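PDB 6M4K: alpha-amylase from Eisenia fetida, which probably cleaves internal alpha-1,4-glucosidic bonds in starch and related polysaccharides, as a calcium- and chloride-dependent endo-acting hydrolase of glycosyl hydrolase family 13. Local coordinates for residues A[22-27]-A[64-69]; A[303-308]-A[346-351]; A[376-381]-A[386-391]; A[454-459]-A[463-468]. All coordinates share one frame; numbering follows the deposited sequence.

Contact 1 of 4, residues A[22-27]-A[64-69]. With SO4 (sulfate ion), chain G.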
# COMPACT_ATOMS: atom_id res chain seq x y z
N LEU A 22 -1.91 0.80 7.55
CA LEU A 22 -1.58 0.69 8.98
C LEU A 22 -1.54 -0.79 9.35
O LEU A 22 -2.46 -1.35 9.95
CB LEU A 22 -2.55 1.52 9.81
CG LEU A 22 -2.49 3.04 9.58
CD1 LEU A 22 -3.52 3.75 10.45
CD2 LEU A 22 -1.10 3.59 9.85
N PHE A 23 -0.44 -1.43 8.94
CA PHE A 23 -0.31 -2.89 8.96
C PHE A 23 -0.33 -3.42 10.39
O PHE A 23 0.50 -3.03 11.22
CB PHE A 23 1.01 -3.22 8.26
CG PHE A 23 1.39 -4.68 8.26
CD1 PHE A 23 0.53 -5.65 7.75
CD2 PHE A 23 2.65 -5.07 8.70
CE1 PHE A 23 0.91 -7.00 7.71
CE2 PHE A 23 3.03 -6.41 8.66
CZ PHE A 23 2.17 -7.37 8.18
N GLU A 24 -1.31 -4.28 10.69
CA GLU A 24 -1.49 -4.91 12.00
C GLU A 24 -1.84 -3.93 13.11
O GLU A 24 -1.85 -4.32 14.29
CB GLU A 24 -0.31 -5.81 12.41
CG GLU A 24 -0.20 -7.10 11.61
CD GLU A 24 -1.05 -8.24 12.15
OE1 GLU A 24 -1.92 -8.01 13.03
OE2 GLU A 24 -0.84 -9.38 11.70
N TRP A 25 -2.18 -2.68 12.80
CA TRP A 25 -2.67 -1.79 13.84
C TRP A 25 -4.04 -2.25 14.34
O TRP A 25 -4.90 -2.70 13.56
CB TRP A 25 -2.80 -0.36 13.32
CG TRP A 25 -1.50 0.37 13.13
CD1 TRP A 25 -0.33 -0.12 12.61
CD2 TRP A 25 -1.25 1.75 13.44
NE1 TRP A 25 0.63 0.87 12.57
CE2 TRP A 25 0.10 2.02 13.09
CE3 TRP A 25 -2.02 2.78 13.98
CZ2 TRP A 25 0.67 3.28 13.27
CZ3 TRP A 25 -1.44 4.02 14.16
CH2 TRP A 25 -0.12 4.26 13.80
N LYS A 26 -4.25 -2.11 15.65
CA LYS A 26 -5.55 -2.36 16.26
C LYS A 26 -6.55 -1.26 15.88
O LYS A 26 -6.18 -0.12 15.59
CB LYS A 26 -5.44 -2.40 17.78
CG LYS A 26 -4.69 -3.60 18.33
CD LYS A 26 -4.73 -3.64 19.87
CE LYS A 26 -4.00 -2.46 20.48
NZ LYS A 26 -3.82 -2.68 21.95
N TRP A 27 -7.83 -1.63 15.92
CA TRP A 27 -8.88 -0.67 15.55
C TRP A 27 -8.87 0.55 16.45
O TRP A 27 -9.08 1.68 15.99
CB TRP A 27 -10.25 -1.34 15.55
CG TRP A 27 -10.37 -2.60 14.75
CD1 TRP A 27 -11.19 -3.64 15.03
CD2 TRP A 27 -9.69 -2.95 13.52
NE1 TRP A 27 -11.06 -4.63 14.09
CE2 TRP A 27 -10.15 -4.23 13.15
CE3 TRP A 27 -8.71 -2.33 12.73
CZ2 TRP A 27 -9.68 -4.90 12.01
CZ3 TRP A 27 -8.25 -2.99 11.61
CH2 TRP A 27 -8.73 -4.26 11.26
N TRP A 64 1.03 -13.67 9.20
CA TRP A 64 0.35 -14.29 8.06
C TRP A 64 -0.87 -15.11 8.45
O TRP A 64 -1.62 -15.53 7.56
CB TRP A 64 1.32 -15.07 7.18
CG TRP A 64 2.29 -15.97 7.86
CD1 TRP A 64 3.63 -15.75 8.01
CD2 TRP A 64 2.04 -17.27 8.43
NE1 TRP A 64 4.23 -16.81 8.64
CE2 TRP A 64 3.27 -17.75 8.92
CE3 TRP A 64 0.90 -18.06 8.57
CZ2 TRP A 64 3.40 -19.00 9.53
CZ3 TRP A 64 1.02 -19.30 9.21
CH2 TRP A 64 2.27 -19.75 9.67
N GLN A 65 -1.11 -15.34 9.75
CA GLN A 65 -2.35 -16.01 10.14
C GLN A 65 -3.58 -15.23 9.67
O GLN A 65 -4.63 -15.82 9.42
CB GLN A 65 -2.38 -16.22 11.67
CG GLN A 65 -2.67 -14.96 12.43
CD GLN A 65 -2.60 -15.12 13.95
OE1 GLN A 65 -2.40 -16.23 14.47
NE2 GLN A 65 -2.77 -14.02 14.66
N ARG A 66 -3.44 -13.91 9.50
CA ARG A 66 -4.58 -13.09 9.09
C ARG A 66 -4.94 -13.26 7.62
O ARG A 66 -6.02 -12.81 7.22
CB ARG A 66 -4.35 -11.62 9.43
CG ARG A 66 -4.24 -11.41 10.93
CD ARG A 66 -4.10 -9.95 11.29
NE ARG A 66 -5.37 -9.22 11.16
CZ ARG A 66 -5.59 -8.06 11.75
NH1 ARG A 66 -4.65 -7.53 12.51
NH2 ARG A 66 -6.76 -7.43 11.62
N TYR A 67 -4.11 -13.95 6.84
CA TYR A 67 -4.40 -14.23 5.44
C TYR A 67 -4.98 -15.63 5.25
O TYR A 67 -5.03 -16.12 4.11
CB TYR A 67 -3.17 -13.93 4.57
CG TYR A 67 -2.94 -12.43 4.57
CD1 TYR A 67 -3.65 -11.61 3.70
CD2 TYR A 67 -2.10 -11.83 5.49
CE1 TYR A 67 -3.51 -10.23 3.73
CE2 TYR A 67 -1.94 -10.45 5.53
CZ TYR A 67 -2.65 -9.66 4.65
OH TYR A 67 -2.49 -8.29 4.72
N GLN A 68 -5.45 -16.26 6.33
CA GLN A 68 -6.13 -17.55 6.31
C GLN A 68 -7.51 -17.38 6.94
O GLN A 68 -7.69 -17.62 8.15
CB GLN A 68 -5.30 -18.63 7.01
CG GLN A 68 -4.06 -18.95 6.22
CD GLN A 68 -3.32 -20.16 6.75
OE1 GLN A 68 -3.92 -21.19 7.07
NE2 GLN A 68 -2.01 -20.04 6.86
N PRO A 69 -8.51 -17.00 6.15
CA PRO A 69 -9.86 -16.82 6.70
C PRO A 69 -10.42 -18.11 7.29
O PRO A 69 -10.23 -19.21 6.75
CB PRO A 69 -10.68 -16.36 5.50
CG PRO A 69 -9.68 -15.73 4.60
CD PRO A 69 -8.42 -16.54 4.75
S SO4 G . -7.57 -2.67 22.58
O1 SO4 G . -8.14 -3.68 21.72
O2 SO4 G . -7.23 -1.52 21.76
O3 SO4 G . -6.33 -3.17 23.17
O4 SO4 G . -8.53 -2.30 23.62
O HOH W 1 -1.42 -11.68 13.14
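Glu-24 and Arg-66 form the tight part of this buried contact. The two side chains run antiparallel, one alongside the other, and Arg-66 NH1 donates to Glu-24 OE1 (2.8 Å, 152° at the hydrogen) in a salt bridge. The oxygen lies close to the guanidinium plane, whereas NH1 approaches from above the carboxylate plane. Bends in both chains, at chi2 of Glu-24 (-86°) and chi3 of Arg-66 (75°), bring the two groups together; Arg-66 CD is packed 3.3 Å from Glu-24 OE2. At the guanidinium edge, Arg-66 NH2 lies 3.7 Å from Trp-27 CH2. Replacing Arg-66 by an alanine would probably leave the buried Glu-24 carboxylate without its charge partner and open a gap beside the Trp-27 ring. The looser side is bridged by one water, which donates to Glu-24 OE2 (2.8 Å) and receives a weak bond from Gln-65 NE2. Apart from the join, on a more exposed flank, Lys-26 NZ, paired with Asp-374, also holds a sulfate ion, probably from the crystallisation liquor. Arg-66 is further held by Pro-49 O and Ser-78 OG. The contact links the loop between strand 19-22 and helix 27-39 to the long loop between strand 44-47 and helix 81-93; Trp-27 also rests on helix 81-93, at Gln-83 and Met-87.

Contact 2 of 4, residues A[303-308]-A[346-351]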
# COMPACT_ATOMS: atom_id res chain seq x y z
N ASP A 303 4.39 -7.77 2.23
CA ASP A 303 4.99 -9.00 1.73
C ASP A 303 6.41 -8.77 1.26
O ASP A 303 7.33 -9.50 1.65
CB ASP A 303 4.23 -9.52 0.51
CG ASP A 303 2.93 -10.19 0.86
OD1 ASP A 303 2.87 -10.90 1.89
OD2 ASP A 303 1.98 -10.02 0.07
N ASN A 304 6.61 -7.78 0.39
CA ASN A 304 7.93 -7.62 -0.20
C ASN A 304 8.93 -6.92 0.70
O ASN A 304 10.13 -7.05 0.47
CB ASN A 304 7.86 -7.08 -1.64
CG ASN A 304 7.39 -5.63 -1.73
OD1 ASN A 304 7.44 -4.88 -0.75
ND2 ASN A 304 6.99 -5.22 -2.93
N GLN A 305 8.48 -6.25 1.77
CA GLN A 305 9.47 -5.80 2.75
C GLN A 305 10.05 -6.96 3.55
O GLN A 305 11.04 -6.77 4.27
CB GLN A 305 8.92 -4.70 3.69
CG GLN A 305 7.89 -5.19 4.71
CD GLN A 305 7.42 -4.15 5.72
OE1 GLN A 305 6.82 -4.51 6.73
NE2 GLN A 305 7.69 -2.86 5.47
N ARG A 306 9.46 -8.15 3.44
CA ARG A 306 9.96 -9.38 4.04
C ARG A 306 10.69 -10.24 3.02
O ARG A 306 10.94 -11.42 3.30
CB ARG A 306 8.82 -10.17 4.69
CG ARG A 306 8.35 -9.51 5.97
CD ARG A 306 6.96 -9.94 6.49
NE ARG A 306 6.83 -9.31 7.79
CZ ARG A 306 6.54 -8.03 7.97
NH1 ARG A 306 6.20 -7.26 6.94
NH2 ARG A 306 6.55 -7.51 9.19
N GLY A 307 11.03 -9.69 1.86
CA GLY A 307 11.84 -10.40 0.89
C GLY A 307 11.10 -11.33 -0.03
O GLY A 307 11.74 -12.11 -0.75
N HIS A 308 9.77 -11.28 -0.04
CA HIS A 308 8.97 -12.21 -0.83
C HIS A 308 8.73 -11.75 -2.27
O HIS A 308 8.16 -12.52 -3.05
CB HIS A 308 7.64 -12.49 -0.12
CG HIS A 308 7.81 -13.05 1.26
ND1 HIS A 308 6.84 -12.95 2.24
CD2 HIS A 308 8.85 -13.71 1.84
CE1 HIS A 308 7.27 -13.53 3.35
NE2 HIS A 308 8.48 -14.00 3.13
N TYR A 346 5.91 -2.24 11.34
CA TYR A 346 6.51 -2.50 12.64
C TYR A 346 7.88 -3.14 12.45
O TYR A 346 8.18 -3.76 11.43
CB TYR A 346 5.60 -3.38 13.51
CG TYR A 346 5.25 -4.76 12.96
CD1 TYR A 346 6.16 -5.80 13.06
CD2 TYR A 346 4.00 -5.03 12.40
CE1 TYR A 346 5.85 -7.06 12.61
CE2 TYR A 346 3.68 -6.29 11.94
CZ TYR A 346 4.61 -7.32 12.05
OH TYR A 346 4.28 -8.57 11.61
N ASN A 347 8.71 -3.00 13.48
CA ASN A 347 10.03 -3.61 13.50
C ASN A 347 9.94 -5.08 13.88
O ASN A 347 9.05 -5.50 14.62
CB ASN A 347 10.91 -2.86 14.50
CG ASN A 347 12.39 -3.01 14.22
OD1 ASN A 347 12.80 -3.60 13.24
ND2 ASN A 347 13.21 -2.43 15.10
N TRP A 348 10.87 -5.87 13.37
CA TRP A 348 10.96 -7.27 13.72
C TRP A 348 12.40 -7.70 13.52
O TRP A 348 13.17 -6.99 12.86
CB TRP A 348 9.99 -8.13 12.88
CG TRP A 348 10.49 -8.49 11.50
CD1 TRP A 348 11.10 -9.66 11.12
CD2 TRP A 348 10.39 -7.69 10.31
NE1 TRP A 348 11.39 -9.63 9.77
CE2 TRP A 348 10.97 -8.43 9.26
CE3 TRP A 348 9.86 -6.42 10.03
CZ2 TRP A 348 11.04 -7.94 7.96
CZ3 TRP A 348 9.93 -5.94 8.73
CH2 TRP A 348 10.52 -6.70 7.72
N PRO A 349 12.82 -8.85 14.13
CA PRO A 349 14.25 -9.23 14.04
C PRO A 349 14.60 -9.86 12.70
O PRO A 349 14.90 -11.06 12.58
CB PRO A 349 14.40 -10.21 15.21
CG PRO A 349 13.07 -10.88 15.28
CD PRO A 349 12.07 -9.77 15.00
N ARG A 350 14.55 -9.04 11.64
CA ARG A 350 14.89 -9.52 10.31
C ARG A 350 16.27 -10.16 10.34
O ARG A 350 17.22 -9.58 10.87
CB ARG A 350 14.88 -8.35 9.31
CG ARG A 350 15.03 -8.78 7.85
CD ARG A 350 15.12 -7.59 6.90
NE ARG A 350 16.43 -6.97 7.01
CZ ARG A 350 16.92 -6.07 6.16
NH1 ARG A 350 16.19 -5.65 5.14
NH2 ARG A 350 18.14 -5.59 6.33
N ASN A 351 16.38 -11.34 9.75
CA ASN A 351 17.57 -12.18 9.92
C ASN A 351 17.78 -12.96 8.62
O ASN A 351 17.29 -14.07 8.47
CB ASN A 351 17.38 -13.11 11.12
CG ASN A 351 18.62 -13.90 11.44
OD1 ASN A 351 19.65 -13.32 11.76
ND2 ASN A 351 18.54 -15.21 11.34
O HOH W 2 6.34 -4.59 9.47
O HOH W 3 13.38 -5.20 4.57
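Stacking carries most of this contact: the Arg-306 guanidinium lies flat on the indole of Trp-348, centres 4.1 Å apart and planes 22° from parallel, in a cation-pi interaction with CZ almost straight above the six-membered ring. Arg-306 NH2 is 3.6 Å from Trp-348 CE3, towards the ring rim, and the aliphatic Arg-306 CG packs over the rim at Trp-348 CZ2 (3.7 Å). The opposite indole face is covered by Arg-350 CB. Trp-348 CG sits between its backbone N and carbonyl carbon (chi1 81°), a turn that sets the indole towards Arg-306. An oblique contact follows at Tyr-346, whose CZ lies 3.5 Å from Arg-306 NH2, the two planes 59° apart. Both segments follow strands of the TIM barrel, 295-297 and 339-344, so the contact joins the loops at the ends of the seventh and eighth strands. Hydrogen bonds then fix the rotation of the guanidinium. NH1 of Arg-306 meets a lone pair of Gln-305 OE1 at 2.8 Å, and also His-302 O. One water donates to Gln-305 OE1 and accepts from Arg-306 NH2 (2.9 Å) and from Tyr-346 N; a second bridges Gln-305 O and Arg-350 NH1. The polar ends of the two rings have partners outside the segments: Trp-348 NE1 with Asp-357 OD2, Tyr-346 OH with Val-362 O.

Contact 3 of 4, residues A[376-381]-A[386-391]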
# COMPACT_ATOMS: atom_id res chain seq x y z
N GLU A 376 2.99 3.09 19.80
CA GLU A 376 3.74 4.28 20.21
C GLU A 376 4.78 4.52 19.13
O GLU A 376 5.75 3.77 19.01
CB GLU A 376 4.41 4.09 21.57
CG GLU A 376 5.14 5.35 22.02
CD GLU A 376 5.88 5.18 23.33
OE1 GLU A 376 5.52 4.28 24.11
OE2 GLU A 376 6.84 5.94 23.57
N CYS A 377 4.57 5.55 18.33
CA CYS A 377 5.43 5.74 17.17
C CYS A 377 6.87 6.04 17.59
O CYS A 377 7.12 6.74 18.57
CB CYS A 377 4.90 6.87 16.30
SG CYS A 377 3.43 6.39 15.36
N PHE A 378 7.81 5.47 16.84
CA PHE A 378 9.24 5.76 16.95
C PHE A 378 9.88 5.15 18.19
O PHE A 378 10.96 5.57 18.59
CB PHE A 378 9.55 7.26 16.89
CG PHE A 378 8.76 8.02 15.84
CD1 PHE A 378 8.53 7.48 14.59
CD2 PHE A 378 8.25 9.27 16.13
CE1 PHE A 378 7.81 8.19 13.63
CE2 PHE A 378 7.53 9.98 15.18
CZ PHE A 378 7.32 9.43 13.93
N ASN A 379 9.24 4.16 18.81
CA ASN A 379 9.76 3.53 20.02
C ASN A 379 10.66 2.33 19.73
O ASN A 379 10.95 1.56 20.64
CB ASN A 379 8.61 3.14 20.95
CG ASN A 379 7.82 1.97 20.42
OD1 ASN A 379 7.91 1.61 19.25
ND2 ASN A 379 7.01 1.36 21.29
N GLY A 380 11.11 2.18 18.48
CA GLY A 380 11.86 1.01 18.08
C GLY A 380 11.01 -0.19 17.72
O GLY A 380 11.56 -1.19 17.24
N GLU A 381 9.71 -0.13 17.97
CA GLU A 381 8.80 -1.22 17.62
C GLU A 381 7.83 -0.84 16.52
O GLU A 381 7.60 -1.63 15.61
CB GLU A 381 8.02 -1.68 18.85
CG GLU A 381 8.94 -2.09 20.01
CD GLU A 381 8.18 -2.41 21.27
OE1 GLU A 381 7.35 -3.33 21.25
OE2 GLU A 381 8.44 -1.74 22.30
N HIS A 386 4.47 6.92 7.94
CA HIS A 386 3.56 7.99 7.53
C HIS A 386 3.68 9.22 8.42
O HIS A 386 3.26 10.31 8.00
CB HIS A 386 2.12 7.47 7.54
CG HIS A 386 1.61 7.15 8.90
ND1 HIS A 386 2.02 6.04 9.61
CD2 HIS A 386 0.74 7.81 9.70
CE1 HIS A 386 1.41 6.03 10.79
NE2 HIS A 386 0.63 7.10 10.86
N ARG A 387 4.24 9.06 9.62
CA ARG A 387 4.53 10.17 10.52
C ARG A 387 5.94 10.73 10.39
O ARG A 387 6.29 11.66 11.13
CB ARG A 387 4.28 9.76 11.98
CG ARG A 387 2.83 9.55 12.38
CD ARG A 387 2.67 9.90 13.85
NE ARG A 387 1.33 9.64 14.38
CZ ARG A 387 0.89 10.18 15.51
NH1 ARG A 387 1.68 11.00 16.19
NH2 ARG A 387 -0.33 9.92 15.95
N TRP A 388 6.77 10.19 9.50
CA TRP A 388 8.08 10.80 9.27
C TRP A 388 7.89 12.13 8.56
O TRP A 388 7.11 12.23 7.61
CB TRP A 388 8.94 9.91 8.38
CG TRP A 388 9.33 8.57 8.95
CD1 TRP A 388 8.93 8.02 10.13
CD2 TRP A 388 10.21 7.62 8.34
NE1 TRP A 388 9.52 6.77 10.30
CE2 TRP A 388 10.31 6.51 9.21
CE3 TRP A 388 10.93 7.61 7.15
CZ2 TRP A 388 11.10 5.41 8.92
CZ3 TRP A 388 11.71 6.50 6.85
CH2 TRP A 388 11.79 5.42 7.74
N ARG A 389 8.62 13.16 9.00
CA ARG A 389 8.46 14.48 8.40
C ARG A 389 8.72 14.45 6.90
O ARG A 389 8.02 15.12 6.13
CB ARG A 389 9.40 15.50 9.08
CG ARG A 389 9.27 16.93 8.53
CD ARG A 389 10.38 17.84 9.07
NE ARG A 389 11.65 17.38 8.53
CZ ARG A 389 12.54 16.66 9.20
NH1 ARG A 389 12.35 16.35 10.48
NH2 ARG A 389 13.64 16.26 8.56
N GLU A 390 9.73 13.69 6.46
CA GLU A 390 10.03 13.62 5.04
C GLU A 390 8.85 13.06 4.26
O GLU A 390 8.62 13.47 3.11
CB GLU A 390 11.29 12.78 4.81
CG GLU A 390 12.55 13.31 5.51
CD GLU A 390 12.77 12.76 6.92
OE1 GLU A 390 11.82 12.29 7.58
OE2 GLU A 390 13.94 12.78 7.38
N MET A 391 8.08 12.17 4.87
CA MET A 391 6.89 11.62 4.22
C MET A 391 5.72 12.59 4.29
O MET A 391 5.15 12.94 3.26
CB MET A 391 6.48 10.30 4.88
CG MET A 391 7.10 9.09 4.24
SD MET A 391 8.90 9.16 4.25
CE MET A 391 9.30 7.47 3.82
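A small disulfide-closed loop, Cys-377 to Cys-384, leads here into helix 389-401, which follows the eighth strand of the TIM barrel; the first half of the loop touches the chain just after it, at the protein surface. Segment 376-381 opens with a type II beta turn from Glu-376 to Asn-379. Asn-379, which ends that turn, starts an Asx turn, in which its OD1 accepts from Glu-381 N at 2.8 Å. Trp-388 occupies the N-cap position of the helix. Between the two segments no hydrogen bond forms, and the contact is one of apolar surfaces. Cys-377 SG, already tied to Cys-384, lies 3.9 Å from Arg-387 CD, so the disulfide rests against the aliphatic part of the arginine. That chain runs extended from CG to NE and takes its charge past the sulfur to Glu-33, which also receives a bond from His-386 NE2. Exposed Phe-378 does the rest with the far rim of its ring. Its chi1 of -42° carries the ring toward Arg-387 and Trp-388, and the CZ end comes to 3.6 Å from Arg-387 CB, crossing that chain at about a right angle. Cys-377 CB covers one face of the phenyl ring. Trp-388, whose NE1 is bound to Ile-383 O, meets Phe-378 rim to rim with planes 47° apart: Phe-378 CE1 lies near the indole plane, at its edge, 3.7 Å from Trp-388 CD1.

Contact 4 of 4, residues A[454-459]-A[463-468]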
# COMPACT_ATOMS: atom_id res chain seq x y z
N SER A 454 13.64 19.13 5.27
CA SER A 454 14.36 19.36 6.53
C SER A 454 13.64 20.30 7.49
O SER A 454 13.94 20.26 8.69
CB SER A 454 15.77 19.91 6.24
OG SER A 454 15.73 21.17 5.61
N CYS A 455 12.72 21.12 7.01
CA CYS A 455 12.06 22.13 7.82
C CYS A 455 10.59 21.78 8.00
O CYS A 455 10.02 20.95 7.27
CB CYS A 455 12.18 23.51 7.17
SG CYS A 455 13.88 23.96 6.72
N ASP A 456 9.96 22.42 8.99
CA ASP A 456 8.57 22.11 9.31
C ASP A 456 7.61 22.83 8.37
O ASP A 456 6.55 22.28 8.02
CB ASP A 456 8.27 22.52 10.75
CG ASP A 456 9.12 21.76 11.74
OD1 ASP A 456 9.30 20.54 11.57
OD2 ASP A 456 9.61 22.40 12.69
N ASN A 457 7.94 24.05 7.96
CA ASN A 457 7.04 24.92 7.24
C ASN A 457 7.58 25.18 5.84
O ASN A 457 8.75 24.90 5.54
CB ASN A 457 6.87 26.24 8.02
CG ASN A 457 6.50 26.00 9.47
OD1 ASN A 457 5.66 25.15 9.78
ND2 ASN A 457 7.15 26.72 10.38
N ASN A 458 6.72 25.70 4.96
CA ASN A 458 7.13 25.94 3.58
C ASN A 458 7.70 27.34 3.36
O ASN A 458 8.20 27.62 2.27
CB ASN A 458 5.95 25.71 2.63
CG ASN A 458 5.01 26.90 2.57
OD1 ASN A 458 4.38 27.25 3.57
ND2 ASN A 458 4.91 27.52 1.41
N ARG A 459 7.62 28.21 4.35
CA ARG A 459 8.10 29.58 4.25
C ARG A 459 8.53 30.03 5.63
O ARG A 459 8.09 29.45 6.64
CB ARG A 459 7.00 30.50 3.71
CG ARG A 459 5.81 30.62 4.64
CD ARG A 459 4.74 31.48 4.01
NE ARG A 459 3.53 31.55 4.82
CZ ARG A 459 2.43 32.18 4.44
NH1 ARG A 459 2.39 32.78 3.26
NH2 ARG A 459 1.37 32.21 5.23
N GLY A 463 10.98 26.61 10.84
CA GLY A 463 10.69 25.54 11.77
C GLY A 463 11.76 24.47 11.78
O GLY A 463 12.00 23.80 10.77
N ASN A 464 12.41 24.27 12.93
CA ASN A 464 13.60 23.44 13.05
C ASN A 464 13.38 22.29 14.03
O ASN A 464 14.30 21.90 14.76
CB ASN A 464 14.80 24.30 13.45
CG ASN A 464 16.12 23.58 13.27
OD1 ASN A 464 16.25 22.69 12.43
ND2 ASN A 464 17.11 23.96 14.07
N SER A 465 12.17 21.72 14.05
CA SER A 465 11.89 20.63 14.98
C SER A 465 12.83 19.45 14.77
O SER A 465 13.18 18.75 15.73
CB SER A 465 10.43 20.19 14.89
OG SER A 465 10.18 19.48 13.69
N GLY A 466 13.27 19.22 13.53
CA GLY A 466 14.19 18.14 13.24
C GLY A 466 15.64 18.45 13.50
O GLY A 466 16.46 17.53 13.51
N GLY A 467 15.98 19.72 13.69
CA GLY A 467 17.33 20.11 14.05
C GLY A 467 18.26 20.38 12.89
O GLY A 467 19.36 20.92 13.11
N ALA A 468 17.88 20.03 11.67
CA ALA A 468 18.75 20.19 10.51
C ALA A 468 18.06 20.98 9.40
O ALA A 468 18.39 20.81 8.22
CB ALA A 468 19.25 18.84 10.00
O HOH W 4 15.70 18.73 10.35
O HOH W 5 12.45 20.33 11.07
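Asp-456 turns its carboxylate to Ser-465, in the turn of segment 463-468, and presents both oxygens to it. The hydroxyl OG of Ser-465 donates to Asp-456 OD1 at a short 2.5 Å, while the backbone N of the same serine donates to Asp-456 OD2 at 3.0 Å and 159°. Both oxygens are met on their syn sides, within about 25° of the carboxylate plane, so the serine sits across the mouth of the group. Ser-465 OG reaches it because chi1 (73°) swings the hydroxyl between the backbone N and carbonyl carbon. Behind this pair, Asp-456 N donates to Gly-463 O at 3.0 Å, and the glycine, with no side chain, lets the two backbones come this close. Asn-457, alongside, turns ND2 to Pro-461 O. Next to the carboxylate, one water joins Ser-454 O to Gly-466 N, with a weak bond to Asp-456 OD1, and another links Ser-454 O to Ala-468 N. These bonds fasten the type I turn from Asn-464 to Gly-467 inside a loop of the C-terminal all-beta domain, which the Cys-455 to Cys-469 disulfide also closes. With an alanine at Asp-456, Ser-465 would probably lose both its acceptors and the turn would be freer to move. The two donors would be expected to stabilise the negative charge, favouring an ionised carboxylate.

In the fold
The four contacts follow one another in series from the N terminus; none nests in or crosses another. Contact 1 closes a loop that takes in helix 27-39 and strand 44-47, at the start of the barrel. Contact 2 closes a second, holding helix 322-334 and strand 339-344, and meets contact 1 where Tyr-346 packs on Phe-23, so the first and last strands' loops are joined. Contact 3 closes a short loop before helix 389-401. It touches contact 1 through His-386 on Leu-22 and Trp-25, and contact 2 through probable bonds from Asn-347 to Gly-380 and Glu-381. Contact 4 closes a short loop in the C-terminal domain, where Arg-389 of contact 3 packs against it, linking barrel and beta domain.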